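Local structure of putative peptidase (Bacteroides fragilis, 5DYN) at residues A[17-22]-A[96-101]; A[42-47]-A[74-79]; A[63-68]-A[100-105]. The protein is a cysteine peptidase of the clostripain family that probably cleaves and activates the Bacteroides fragilis toxin, this chain being one piece of the longer protein. All blocks are in the same frame, centred on the assembly; numbering follows the deposited sequence.

In the fold
From the N terminus, strand 16-23 opens contact 1, which closes only when helix 92-105 returns to it after helix 29-43 and three further strands. Contact 2 falls wholly within that span: it joins the end of helix 29-43 to the start of strand 76-83, an outermost strand of the sheet within this chain. Contact 3 starts between the two arms of contact 2, on strand 64-70, and ends beyond them on helix 92-105, so the two cross. Contacts 1 and 3 share Ser100 and Thr101 and lie about 6 Å apart between centres. Together they lay one helix against two strands, while contact 2, about 19 Å from contact 1 between centres, ties the other helix to the sheet's border.

Contact 1: residues A[17-22]-A[96-101]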
ATOM      1  N   THR A  17      15.498  -8.359  -8.770  1.00 51.55           N
ATOM      2  CA  THR A  17      14.731  -7.643  -9.786  1.00 48.31           C
ATOM      3  C   THR A  17      13.520  -6.952  -9.168  1.00 48.74           C
ATOM      4  O   THR A  17      12.719  -7.583  -8.478  1.00 41.33           O
ATOM      5  CB  THR A  17      14.255  -8.584 -10.910  1.00 48.79           C
ATOM      6  OG1 THR A  17      15.389  -9.127 -11.598  1.00 54.59           O
ATOM      7  CG2 THR A  17      13.379  -7.831 -11.903  1.00 39.27           C
ATOM      8  N   VAL A  18      13.393  -5.653  -9.415  1.00 47.54           N
ATOM      9  CA  VAL A  18      12.256  -4.892  -8.910  1.00 38.08           C
ATOM     10  C   VAL A  18      11.508  -4.213 -10.051  1.00 36.37           C
ATOM     11  O   VAL A  18      12.090  -3.458 -10.826  1.00 37.31           O
ATOM     12  CB  VAL A  18      12.695  -3.825  -7.886  1.00 38.78           C
ATOM     13  CG1 VAL A  18      11.497  -3.004  -7.425  1.00 34.28           C
ATOM     14  CG2 VAL A  18      13.395  -4.477  -6.701  1.00 35.69           C
ATOM     15  N   LEU A  19      10.213  -4.496 -10.154  1.00 37.32           N
ATOM     16  CA  LEU A  19       9.364  -3.840 -11.140  1.00 34.31           C
ATOM     17  C   LEU A  19       8.559  -2.728 -10.482  1.00 42.90           C
ATOM     18  O   LEU A  19       7.825  -2.970  -9.521  1.00 44.22           O
ATOM     19  CB  LEU A  19       8.427  -4.851 -11.804  1.00 38.83           C
ATOM     20  CG  LEU A  19       7.288  -4.302 -12.667  1.00 36.90           C
ATOM     21  CD1 LEU A  19       7.824  -3.494 -13.836  1.00 38.85           C
ATOM     22  CD2 LEU A  19       6.401  -5.433 -13.159  1.00 32.12           C
ATOM     23  N   VAL A  20       8.706  -1.508 -10.990  1.00 37.81           N
ATOM     24  CA  VAL A  20       7.909  -0.388 -10.503  1.00 32.31           C
ATOM     25  C   VAL A  20       6.753  -0.134 -11.463  1.00 37.17           C
ATOM     26  O   VAL A  20       6.959   0.275 -12.606  1.00 37.70           O
ATOM     27  CB  VAL A  20       8.751   0.888 -10.339  1.00 34.01           C
ATOM     28  CG1 VAL A  20       7.880   2.040  -9.869  1.00 31.09           C
ATOM     29  CG2 VAL A  20       9.883   0.646  -9.352  1.00 32.81           C
ATOM     30  N   TYR A  21       5.537  -0.396 -10.994  1.00 36.20           N
ATOM     31  CA  TYR A  21       4.347  -0.311 -11.831  1.00 35.82           C
ATOM     32  C   TYR A  21       3.627   1.017 -11.621  1.00 30.01           C
ATOM     33  O   TYR A  21       2.982   1.226 -10.596  1.00 31.61           O
ATOM     34  CB  TYR A  21       3.405  -1.483 -11.533  1.00 32.52           C
ATOM     35  CG  TYR A  21       2.406  -1.773 -12.632  1.00 33.11           C
ATOM     36  CD1 TYR A  21       1.240  -1.027 -12.754  1.00 35.88           C
ATOM     37  CD2 TYR A  21       2.628  -2.793 -13.546  1.00 32.89           C
ATOM     38  CE1 TYR A  21       0.328  -1.286 -13.758  1.00 36.74           C
ATOM     39  CE2 TYR A  21       1.719  -3.061 -14.555  1.00 33.05           C
ATOM     40  CZ  TYR A  21       0.569  -2.305 -14.653  1.00 31.31           C
ATOM     41  OH  TYR A  21      -0.343  -2.567 -15.650  1.00 31.83           O
ATOM     42  N   MET A  22       3.730   1.908 -12.600  1.00 32.03           N
ATOM     43  CA  MET A  22       3.172   3.247 -12.459  1.00 36.99           C
ATOM     44  C   MET A  22       1.902   3.461 -13.275  1.00 37.72           C
ATOM     45  O   MET A  22       1.956   3.692 -14.484  1.00 34.47           O
ATOM     46  CB  MET A  22       4.207   4.297 -12.855  1.00 32.28           C
ATOM     47  CG  MET A  22       5.554   4.106 -12.199  1.00 36.31           C
ATOM     48  SD  MET A  22       6.607   5.546 -12.433  1.00 39.78           S
ATOM     49  CE  MET A  22       8.198   4.805 -12.153  1.00 45.35           C
ATOM     50  N   LYS A  96      -0.650  -8.435 -15.920  1.00 37.63           N
ATOM     51  CA  LYS A  96      -0.081  -9.772 -16.065  1.00 40.78           C
ATOM     52  C   LYS A  96       0.994  -9.810 -17.142  1.00 38.02           C
ATOM     53  O   LYS A  96       2.088 -10.328 -16.916  1.00 37.88           O
ATOM     54  CB  LYS A  96      -1.169 -10.791 -16.402  1.00 42.70           C
ATOM     55  CG  LYS A  96      -1.882 -11.388 -15.209  1.00 39.08           C
ATOM     56  CD  LYS A  96      -2.894 -12.418 -15.673  1.00 42.00           C
ATOM     57  CE  LYS A  96      -3.735 -12.939 -14.523  1.00 45.51           C
ATOM     58  NZ  LYS A  96      -4.756 -13.918 -14.998  1.00 58.25           N
ATOM     59  N   LYS A  97       0.670  -9.266 -18.311  1.00 32.83           N
ATOM     60  CA  LYS A  97       1.606  -9.227 -19.433  1.00 39.02           C
ATOM     61  C   LYS A  97       2.896  -8.493 -19.073  1.00 41.48           C
ATOM     62  O   LYS A  97       3.992  -8.955 -19.395  1.00 46.98           O
ATOM     63  CB  LYS A  97       0.961  -8.565 -20.654  1.00 40.71           C
ATOM     64  CG  LYS A  97       1.942  -8.288 -21.781  1.00 51.03           C
ATOM     65  CD  LYS A  97       1.260  -7.724 -23.020  1.00 57.32           C
ATOM     66  CE  LYS A  97       2.284  -7.425 -24.114  1.00 65.55           C
ATOM     67  NZ  LYS A  97       1.663  -6.944 -25.382  1.00 58.00           N
ATOM     68  N   VAL A  98       2.758  -7.354 -18.402  1.00 40.35           N
ATOM     69  CA  VAL A  98       3.910  -6.550 -18.013  1.00 35.65           C
ATOM     70  C   VAL A  98       4.733  -7.274 -16.956  1.00 37.91           C
ATOM     71  O   VAL A  98       5.961  -7.334 -17.047  1.00 36.34           O
ATOM     72  CB  VAL A  98       3.480  -5.168 -17.485  1.00 35.22           C
ATOM     73  CG1 VAL A  98       4.684  -4.387 -16.990  1.00 27.19           C
ATOM     74  CG2 VAL A  98       2.754  -4.393 -18.571  1.00 27.82           C
ATOM     75  N   ILE A  99       4.051  -7.834 -15.960  1.00 37.32           N
ATOM     76  CA  ILE A  99       4.717  -8.610 -14.916  1.00 37.73           C
ATOM     77  C   ILE A  99       5.499  -9.780 -15.512  1.00 41.97           C
ATOM     78  O   ILE A  99       6.666  -9.994 -15.173  1.00 36.75           O
ATOM     79  CB  ILE A  99       3.712  -9.154 -13.884  1.00 38.78           C
ATOM     80  CG1 ILE A  99       3.138  -8.020 -13.035  1.00 43.65           C
ATOM     81  CG2 ILE A  99       4.382 -10.163 -12.977  1.00 39.47           C
ATOM     82  CD1 ILE A  99       2.108  -8.491 -12.029  1.00 35.63           C
ATOM     83  N   SER A 100       4.843 -10.527 -16.399  1.00 40.59           N
ATOM     84  CA  SER A 100       5.460 -11.665 -17.073  1.00 40.45           C
ATOM     85  C   SER A 100       6.707 -11.253 -17.840  1.00 42.25           C
ATOM     86  O   SER A 100       7.764 -11.858 -17.681  1.00 45.72           O
ATOM     87  CB  SER A 100       4.467 -12.333 -18.023  1.00 32.05           C
ATOM     88  OG  SER A 100       3.457 -13.014 -17.302  1.00 51.57           O
ATOM     89  N   THR A 101       6.578 -10.221 -18.668  1.00 40.42           N
ATOM     90  CA  THR A 101       7.708  -9.714 -19.439  1.00 39.65           C
ATOM     91  C   THR A 101       8.848  -9.283 -18.524  1.00 41.02           C
ATOM     92  O   THR A 101      10.010  -9.618 -18.758  1.00 45.97           O
ATOM     93  CB  THR A 101       7.300  -8.523 -20.322  1.00 33.76           C
ATOM     94  OG1 THR A 101       6.214  -8.906 -21.174  1.00 41.48           O
ATOM     95  CG2 THR A 101       8.473  -8.067 -21.172  1.00 39.28           C
TER
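Val98 is the first residue of helical segment 96-101 to meet strand 17-22: its CB lies 4.0 Å from Tyr21 CE2, near the ring plane, so the valine abuts the edge of the ring. The ring of Tyr21 also meets that of Tyr56, the planes about 30° apart. Val98 CG1, 4.3 Å from Leu19 CD2, also spans to the next inward-pointing strand residue. At Ile99 the same leucine methyl settles on the helix itself, with Leu19 CD2 4.0 Å from Ile99 CA and 4.2 Å from Ile99 CG1; the two side chains run at about a right angle. Leu19 gets there with CG opposite its own backbone N (chi1 169°). Ser100 and Thr101 turn their hydroxyls back into the helix, Ser100 OG to Lys96 O and Thr101 OG1 to Lys97 O (2.8 Å), each carbonyl also taking the backbone N-H of the same residue. Strand and helix axes approach to 10.0 Å at 156°, nearly antiparallel. All four touching residues are buried and meet through carbon alone, which implies a hydrophobic helix-sheet interface, with the one side-chain polar group of the touching residues, Tyr21 OH, bonded outside it to Ser89 O.

Contact 2: residues A[42-47]-A[74-79]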
ATOM      1  N   GLY A  42      18.938   7.366  -7.584  1.00 48.83           N
ATOM      2  CA  GLY A  42      19.108   6.332  -6.577  1.00 43.84           C
ATOM      3  C   GLY A  42      19.785   5.103  -7.150  1.00 46.91           C
ATOM      4  O   GLY A  42      20.487   4.375  -6.449  1.00 45.58           O
ATOM      5  N   MET A  43      19.576   4.880  -8.441  1.00 44.75           N
ATOM      6  CA  MET A  43      20.155   3.736  -9.131  1.00 49.34           C
ATOM      7  C   MET A  43      21.674   3.863  -9.238  1.00 53.33           C
ATOM      8  O   MET A  43      22.377   2.877  -9.472  1.00 48.99           O
ATOM      9  CB  MET A  43      19.518   3.594 -10.517  1.00 46.27           C
ATOM     10  CG  MET A  43      19.911   2.351 -11.289  1.00 62.38           C
ATOM     11  SD  MET A  43      19.978   0.854 -10.289  1.00 65.07           S
ATOM     12  CE  MET A  43      18.318   0.767  -9.666  1.00 34.96           C
ATOM     13  N   ARG A  44      22.176   5.080  -9.046  1.00 48.90           N
ATOM     14  CA  ARG A  44      23.607   5.350  -9.133  1.00 49.22           C
ATOM     15  C   ARG A  44      24.393   4.600  -8.064  1.00 51.81           C
ATOM     16  O   ARG A  44      25.446   4.027  -8.346  1.00 53.47           O
ATOM     17  CB  ARG A  44      23.872   6.853  -9.024  1.00 53.57           C
ATOM     18  CG  ARG A  44      23.447   7.640 -10.253  1.00 55.79           C
ATOM     19  CD  ARG A  44      23.479   9.141 -10.013  1.00 55.46           C
ATOM     20  NE  ARG A  44      24.783   9.607  -9.552  1.00 60.54           N
ATOM     21  CZ  ARG A  44      25.040  10.004  -8.309  1.00 64.57           C
ATOM     22  NH1 ARG A  44      24.081   9.993  -7.393  1.00 65.47           N
ATOM     23  NH2 ARG A  44      26.257  10.414  -7.982  1.00 67.48           N
ATOM     24  N   GLN A  45      23.885   4.603  -6.837  1.00 55.11           N
ATOM     25  CA  GLN A  45      24.545   3.881  -5.757  1.00 56.94           C
ATOM     26  C   GLN A  45      23.999   2.459  -5.646  1.00 57.20           C
ATOM     27  O   GLN A  45      23.901   1.908  -4.550  1.00 59.05           O
ATOM     28  CB  GLN A  45      24.385   4.628  -4.430  1.00 57.36           C
ATOM     29  CG  GLN A  45      25.009   6.020  -4.434  1.00 64.57           C
ATOM     30  CD  GLN A  45      26.056   6.205  -3.344  1.00 71.94           C
ATOM     31  OE1 GLN A  45      25.841   5.834  -2.189  1.00 76.39           O
ATOM     32  NE2 GLN A  45      27.196   6.783  -3.710  1.00 52.48           N
ATOM     33  N   VAL A  46      23.648   1.878  -6.791  1.00 56.48           N
ATOM     34  CA  VAL A  46      23.161   0.504  -6.866  1.00 47.70           C
ATOM     35  C   VAL A  46      23.954  -0.294  -7.902  1.00 57.40           C
ATOM     36  O   VAL A  46      24.182   0.174  -9.018  1.00 55.85           O
ATOM     37  CB  VAL A  46      21.658   0.449  -7.225  1.00 47.06           C
ATOM     38  CG1 VAL A  46      21.207  -0.989  -7.453  1.00 44.06           C
ATOM     39  CG2 VAL A  46      20.824   1.108  -6.143  1.00 49.75           C
ATOM     40  N   ASP A  47      24.375  -1.496  -7.521  1.00 60.13           N
ATOM     41  CA  ASP A  47      25.128  -2.377  -8.409  1.00 48.17           C
ATOM     42  C   ASP A  47      24.255  -2.866  -9.567  1.00 55.05           C
ATOM     43  O   ASP A  47      23.500  -3.829  -9.425  1.00 57.28           O
ATOM     44  CB  ASP A  47      25.685  -3.562  -7.618  1.00 51.86           C
ATOM     45  CG  ASP A  47      26.644  -4.404  -8.427  1.00 62.56           C
ATOM     46  OD1 ASP A  47      27.266  -3.860  -9.363  1.00 65.60           O
ATOM     47  OD2 ASP A  47      26.783  -5.608  -8.119  1.00 64.81           O
ATOM     48  N   GLY A  74      29.114   4.114 -16.518  1.00 68.55           N
ATOM     49  CA  GLY A  74      28.510   4.176 -15.197  1.00 63.36           C
ATOM     50  C   GLY A  74      27.321   5.115 -15.098  1.00 64.82           C
ATOM     51  O   GLY A  74      26.650   5.173 -14.066  1.00 60.56           O
ATOM     52  N   LYS A  75      27.063   5.855 -16.171  1.00 62.84           N
ATOM     53  CA  LYS A  75      25.926   6.767 -16.221  1.00 63.56           C
ATOM     54  C   LYS A  75      24.618   5.986 -16.311  1.00 61.89           C
ATOM     55  O   LYS A  75      24.492   5.069 -17.121  1.00 68.48           O
ATOM     56  CB  LYS A  75      26.062   7.719 -17.414  1.00 68.77           C
ATOM     57  CG  LYS A  75      24.853   8.614 -17.664  1.00 70.77           C
ATOM     58  CD  LYS A  75      25.066   9.497 -18.889  1.00 64.28           C
ATOM     59  CE  LYS A  75      25.044  10.976 -18.534  1.00 72.14           C
ATOM     60  NZ  LYS A  75      23.722  11.596 -18.828  1.00 65.13           N
ATOM     61  N   VAL A  76      23.648   6.344 -15.474  1.00 57.61           N
ATOM     62  CA  VAL A  76      22.349   5.680 -15.496  1.00 55.11           C
ATOM     63  C   VAL A  76      21.601   6.009 -16.784  1.00 60.62           C
ATOM     64  O   VAL A  76      21.447   7.176 -17.141  1.00 67.13           O
ATOM     65  CB  VAL A  76      21.487   6.081 -14.281  1.00 51.43           C
ATOM     66  CG1 VAL A  76      20.075   5.534 -14.424  1.00 46.91           C
ATOM     67  CG2 VAL A  76      22.129   5.583 -12.994  1.00 50.16           C
ATOM     68  N   VAL A  77      21.146   4.975 -17.486  1.00 55.04           N
ATOM     69  CA  VAL A  77      20.458   5.159 -18.760  1.00 52.43           C
ATOM     70  C   VAL A  77      19.177   4.333 -18.849  1.00 53.75           C
ATOM     71  O   VAL A  77      19.086   3.240 -18.286  1.00 49.63           O
ATOM     72  CB  VAL A  77      21.372   4.796 -19.953  1.00 62.22           C
ATOM     73  CG1 VAL A  77      22.530   5.779 -20.063  1.00 58.25           C
ATOM     74  CG2 VAL A  77      21.888   3.366 -19.822  1.00 59.11           C
ATOM     75  N   GLU A  78      18.189   4.865 -19.561  1.00 48.24           N
ATOM     76  CA  GLU A  78      16.937   4.154 -19.788  1.00 48.76           C
ATOM     77  C   GLU A  78      17.088   3.132 -20.907  1.00 46.00           C
ATOM     78  O   GLU A  78      17.576   3.453 -21.987  1.00 53.80           O
ATOM     79  CB  GLU A  78      15.813   5.131 -20.139  1.00 46.20           C
ATOM     80  CG  GLU A  78      15.525   6.186 -19.091  1.00 41.39           C
ATOM     81  CD  GLU A  78      14.420   7.124 -19.527  1.00 51.94           C
ATOM     82  OE1 GLU A  78      13.767   6.830 -20.552  1.00 54.60           O
ATOM     83  OE2 GLU A  78      14.203   8.154 -18.857  1.00 52.67           O
ATOM     84  N   GLU A  79      16.661   1.902 -20.646  1.00 49.70           N
ATOM     85  CA  GLU A  79      16.699   0.852 -21.656  1.00 43.87           C
ATOM     86  C   GLU A  79      15.293   0.354 -21.961  1.00 47.45           C
ATOM     87  O   GLU A  79      14.628  -0.209 -21.094  1.00 49.21           O
ATOM     88  CB  GLU A  79      17.581  -0.309 -21.193  1.00 46.79           C
ATOM     89  CG  GLU A  79      18.978   0.105 -20.765  1.00 56.92           C
ATOM     90  CD  GLU A  79      19.747  -1.028 -20.111  1.00 60.15           C
ATOM     91  OE1 GLU A  79      19.241  -2.170 -20.118  1.00 58.58           O
ATOM     92  OE2 GLU A  79      20.854  -0.774 -19.588  1.00 63.89           O
TER
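Val76 fits against the start of the turn, at Met43 and Arg44, and its branches can be followed outward. Its CB points at segment 42-47 but stays 4.7 Å from Arg44 CG, so the methyls do the touching. CG1 keeps a looser distance, 4.4 Å from Met43 CB. CG2 makes the close approach: it meets three atoms, lying 3.7 Å from Arg44 CG, 4.1 Å from Met43 CB and 4.0 Å from Arg44 N. Arg44 holds CG beside its backbone N and opposite its carbonyl carbon (chi1 -72°), and both atoms therefore face the same methyl. The arginine and valine side chains cross at about a right angle, and beyond CG the arginine continues at the exposed surface. Met43 behaves otherwise: its CB makes the nearest approach to Val76, while the bent chain leads away from the valine and packs on Val69 of the other chain in the assembly.

The turn is type I, from Met43 to Val46, closed by Val46 N to Met43 O at 3.1 Å. Lys70 NZ, from strand 64-70, donates to both Arg44 O and Val46 O and so ties the turn to the sheet, and a salt bridge from Lys40 to Glu78 makes a further tie between helix and strand. The arrangement is that of the turn that follows helix 29-43 laid against the beginning of an outer strand, here in the layered alpha/beta domain of a clan CD peptidase.

Contact 3: residues A[63-68]-A[100-105]; sequences PRLIRL and STAFNQ
Leu65 reaches helical segment 100-105 with one methyl, CD2, which does all the touching. It lies 4.0 Å from Thr101 CG2, 4.2 Å from Ala102 N and 4.3 Å from Ala102 CB, so it rests over the Thr101-Ala102 step of the helix. The side chains of Leu65 and Thr101 run alongside one another, pointing oppositely, a glancing contact that fits the modest 89 Å² buried. Extension of the leucine follows from its torsions: CG stands opposite the backbone N (chi1 178°), and chi2 then carries CD2 forward to the helix. With chi1 -56°, CG2 is anti to the backbone N of Thr101 and is the branch that meets the leucine.

In the next shell, Leu19 of the neighbouring contact completes the apolar cluster: Leu19 CD1 is 3.9 Å from Leu65 CD1, and the other leucine methyl of Leu19 packs on Ala102. Tyr84 and Ile81 also pack on Leu65, and Thr101 touches Glu82. The strand is fixed on both flanks by backbone hydrogen bonds, Arg64 with Ile57 on one and Leu65 with Ile81 and Glu82 on the other, and a salt bridge links Arg64 to Asp59, itself a sodium ligand. A helix lying on one face of a mixed sheet through a leucine, an alanine and a threonine methyl is consistent with the alpha/beta/alpha sandwich of clan CD peptidases.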
ATOM      1  N   PRO A  63       2.178   3.773 -22.990  1.00 39.26           N
ATOM      2  CA  PRO A  63       2.841   2.972 -21.956  1.00 43.10           C
ATOM      3  C   PRO A  63       4.188   2.448 -22.431  1.00 39.02           C
ATOM      4  O   PRO A  63       4.388   2.273 -23.633  1.00 42.51           O
ATOM      5  CB  PRO A  63       1.860   1.818 -21.717  1.00 36.29           C
ATOM      6  CG  PRO A  63       0.543   2.337 -22.168  1.00 35.42           C
ATOM      7  CD  PRO A  63       0.844   3.245 -23.322  1.00 39.16           C
ATOM      8  N   ARG A  64       5.099   2.203 -21.499  1.00 36.44           N
ATOM      9  CA  ARG A  64       6.417   1.705 -21.855  1.00 33.07           C
ATOM     10  C   ARG A  64       7.086   1.002 -20.680  1.00 38.41           C
ATOM     11  O   ARG A  64       7.048   1.481 -19.547  1.00 33.75           O
ATOM     12  CB  ARG A  64       7.295   2.854 -22.360  1.00 37.49           C
ATOM     13  CG  ARG A  64       7.334   4.050 -21.424  1.00 40.82           C
ATOM     14  CD  ARG A  64       7.358   5.359 -22.188  1.00 34.45           C
ATOM     15  NE  ARG A  64       7.430   6.511 -21.295  1.00 39.42           N
ATOM     16  CZ  ARG A  64       6.376   7.188 -20.849  1.00 34.74           C
ATOM     17  NH1 ARG A  64       5.152   6.840 -21.217  1.00 36.63           N
ATOM     18  NH2 ARG A  64       6.548   8.223 -20.040  1.00 34.72           N
ATOM     19  N   LEU A  65       7.684  -0.149 -20.961  1.00 38.86           N
ATOM     20  CA  LEU A  65       8.462  -0.862 -19.963  1.00 38.75           C
ATOM     21  C   LEU A  65       9.944  -0.634 -20.218  1.00 40.98           C
ATOM     22  O   LEU A  65      10.462  -0.985 -21.279  1.00 38.79           O
ATOM     23  CB  LEU A  65       8.143  -2.357 -19.979  1.00 40.85           C
ATOM     24  CG  LEU A  65       8.958  -3.180 -18.979  1.00 40.04           C
ATOM     25  CD1 LEU A  65       8.722  -2.671 -17.563  1.00 36.23           C
ATOM     26  CD2 LEU A  65       8.625  -4.657 -19.091  1.00 38.81           C
ATOM     27  N   ILE A  66      10.618  -0.038 -19.244  1.00 35.45           N
ATOM     28  CA  ILE A  66      12.025   0.288 -19.387  1.00 39.98           C
ATOM     29  C   ILE A  66      12.854  -0.324 -18.268  1.00 44.96           C
ATOM     30  O   ILE A  66      12.315  -0.877 -17.310  1.00 46.72           O
ATOM     31  CB  ILE A  66      12.256   1.813 -19.394  1.00 41.18           C
ATOM     32  CG1 ILE A  66      11.991   2.394 -18.007  1.00 35.94           C
ATOM     33  CG2 ILE A  66      11.386   2.486 -20.448  1.00 44.55           C
ATOM     34  CD1 ILE A  66      12.135   3.893 -17.938  1.00 34.80           C
ATOM     35  N   ARG A  67      14.169  -0.221 -18.407  1.00 41.60           N
ATOM     36  CA  ARG A  67      15.095  -0.686 -17.388  1.00 38.98           C
ATOM     37  C   ARG A  67      16.120   0.401 -17.117  1.00 40.74           C
ATOM     38  O   ARG A  67      16.713   0.944 -18.047  1.00 46.96           O
ATOM     39  CB  ARG A  67      15.784  -1.979 -17.828  1.00 46.51           C
ATOM     40  CG  ARG A  67      16.845  -2.464 -16.858  1.00 45.88           C
ATOM     41  CD  ARG A  67      17.572  -3.692 -17.379  1.00 42.88           C
ATOM     42  NE  ARG A  67      18.516  -4.205 -16.390  1.00 46.82           N
ATOM     43  CZ  ARG A  67      19.777  -3.796 -16.280  1.00 53.78           C
ATOM     44  NH1 ARG A  67      20.249  -2.869 -17.104  1.00 52.80           N
ATOM     45  NH2 ARG A  67      20.567  -4.313 -15.349  1.00 49.77           N
ATOM     46  N   LEU A  68      16.319   0.726 -15.846  1.00 46.80           N
ATOM     47  CA  LEU A  68      17.262   1.775 -15.475  1.00 43.04           C
ATOM     48  C   LEU A  68      18.644   1.192 -15.214  1.00 42.23           C
ATOM     49  O   LEU A  68      19.081   1.095 -14.069  1.00 46.09           O
ATOM     50  CB  LEU A  68      16.766   2.535 -14.244  1.00 42.25           C
ATOM     51  CG  LEU A  68      15.411   3.233 -14.384  1.00 44.86           C
ATOM     52  CD1 LEU A  68      15.113   4.083 -13.159  1.00 45.48           C
ATOM     53  CD2 LEU A  68      15.358   4.072 -15.652  1.00 43.23           C
ATOM     54  N   SER A 100       4.843 -10.527 -16.399  1.00 40.59           N
ATOM     55  CA  SER A 100       5.460 -11.665 -17.073  1.00 40.45           C
ATOM     56  C   SER A 100       6.707 -11.253 -17.840  1.00 42.25           C
ATOM     57  O   SER A 100       7.764 -11.858 -17.681  1.00 45.72           O
ATOM     58  CB  SER A 100       4.467 -12.333 -18.023  1.00 32.05           C
ATOM     59  OG  SER A 100       3.457 -13.014 -17.302  1.00 51.57           O
ATOM     60  N   THR A 101       6.578 -10.221 -18.668  1.00 40.42           N
ATOM     61  CA  THR A 101       7.708  -9.714 -19.439  1.00 39.65           C
ATOM     62  C   THR A 101       8.848  -9.283 -18.524  1.00 41.02           C
ATOM     63  O   THR A 101      10.010  -9.618 -18.758  1.00 45.97           O
ATOM     64  CB  THR A 101       7.300  -8.523 -20.322  1.00 33.76           C
ATOM     65  OG1 THR A 101       6.214  -8.906 -21.174  1.00 41.48           O
ATOM     66  CG2 THR A 101       8.473  -8.067 -21.172  1.00 39.28           C
ATOM     67  N   ALA A 102       8.502  -8.554 -17.470  1.00 35.43           N
ATOM     68  CA  ALA A 102       9.492  -7.982 -16.570  1.00 38.66           C
ATOM     69  C   ALA A 102      10.353  -9.031 -15.864  1.00 45.03           C
ATOM     70  O   ALA A 102      11.582  -8.942 -15.875  1.00 44.57           O
ATOM     71  CB  ALA A 102       8.805  -7.096 -15.539  1.00 37.69           C
ATOM     72  N   PHE A 103       9.710 -10.018 -15.253  1.00 43.91           N
ATOM     73  CA  PHE A 103      10.423 -10.963 -14.403  1.00 43.32           C
ATOM     74  C   PHE A 103      11.001 -12.150 -15.166  1.00 47.19           C
ATOM     75  O   PHE A 103      12.047 -12.678 -14.787  1.00 49.67           O
ATOM     76  CB  PHE A 103       9.506 -11.463 -13.288  1.00 43.25           C
ATOM     77  CG  PHE A 103       9.165 -10.410 -12.277  1.00 44.22           C
ATOM     78  CD1 PHE A 103      10.123  -9.954 -11.388  1.00 43.32           C
ATOM     79  CD2 PHE A 103       7.891  -9.873 -12.215  1.00 46.82           C
ATOM     80  CE1 PHE A 103       9.818  -8.983 -10.449  1.00 40.78           C
ATOM     81  CE2 PHE A 103       7.580  -8.901 -11.281  1.00 43.67           C
ATOM     82  CZ  PHE A 103       8.545  -8.456 -10.397  1.00 33.99           C
ATOM     83  N   ASN A 104      10.331 -12.572 -16.234  1.00 45.02           N
ATOM     84  CA  ASN A 104      10.844 -13.675 -17.044  1.00 51.84           C
ATOM     85  C   ASN A 104      12.101 -13.271 -17.811  1.00 51.89           C
ATOM     86  O   ASN A 104      12.971 -14.100 -18.071  1.00 59.84           O
ATOM     87  CB  ASN A 104       9.780 -14.184 -18.015  1.00 47.12           C
ATOM     88  CG  ASN A 104       8.616 -14.849 -17.307  1.00 57.80           C
ATOM     89  OD1 ASN A 104       8.803 -15.591 -16.343  1.00 63.61           O
ATOM     90  ND2 ASN A 104       7.404 -14.583 -17.783  1.00 56.89           N
ATOM     91  N   GLN A 105      12.196 -11.995 -18.170  1.00 51.13           N
ATOM     92  CA  GLN A 105      13.383 -11.493 -18.847  1.00 51.62           C
ATOM     93  C   GLN A 105      14.515 -11.236 -17.860  1.00 53.08           C
ATOM     94  O   GLN A 105      15.691 -11.252 -18.232  1.00 52.12           O
ATOM     95  CB  GLN A 105      13.071 -10.210 -19.620  1.00 52.01           C
ATOM     96  CG  GLN A 105      12.300 -10.423 -20.912  1.00 53.09           C
ATOM     97  CD  GLN A 105      12.555  -9.322 -21.925  1.00 60.71           C
ATOM     98  OE1 GLN A 105      13.668  -8.804 -22.029  1.00 59.13           O
ATOM     99  NE2 GLN A 105      11.520  -8.957 -22.675  1.00 64.10           N
TER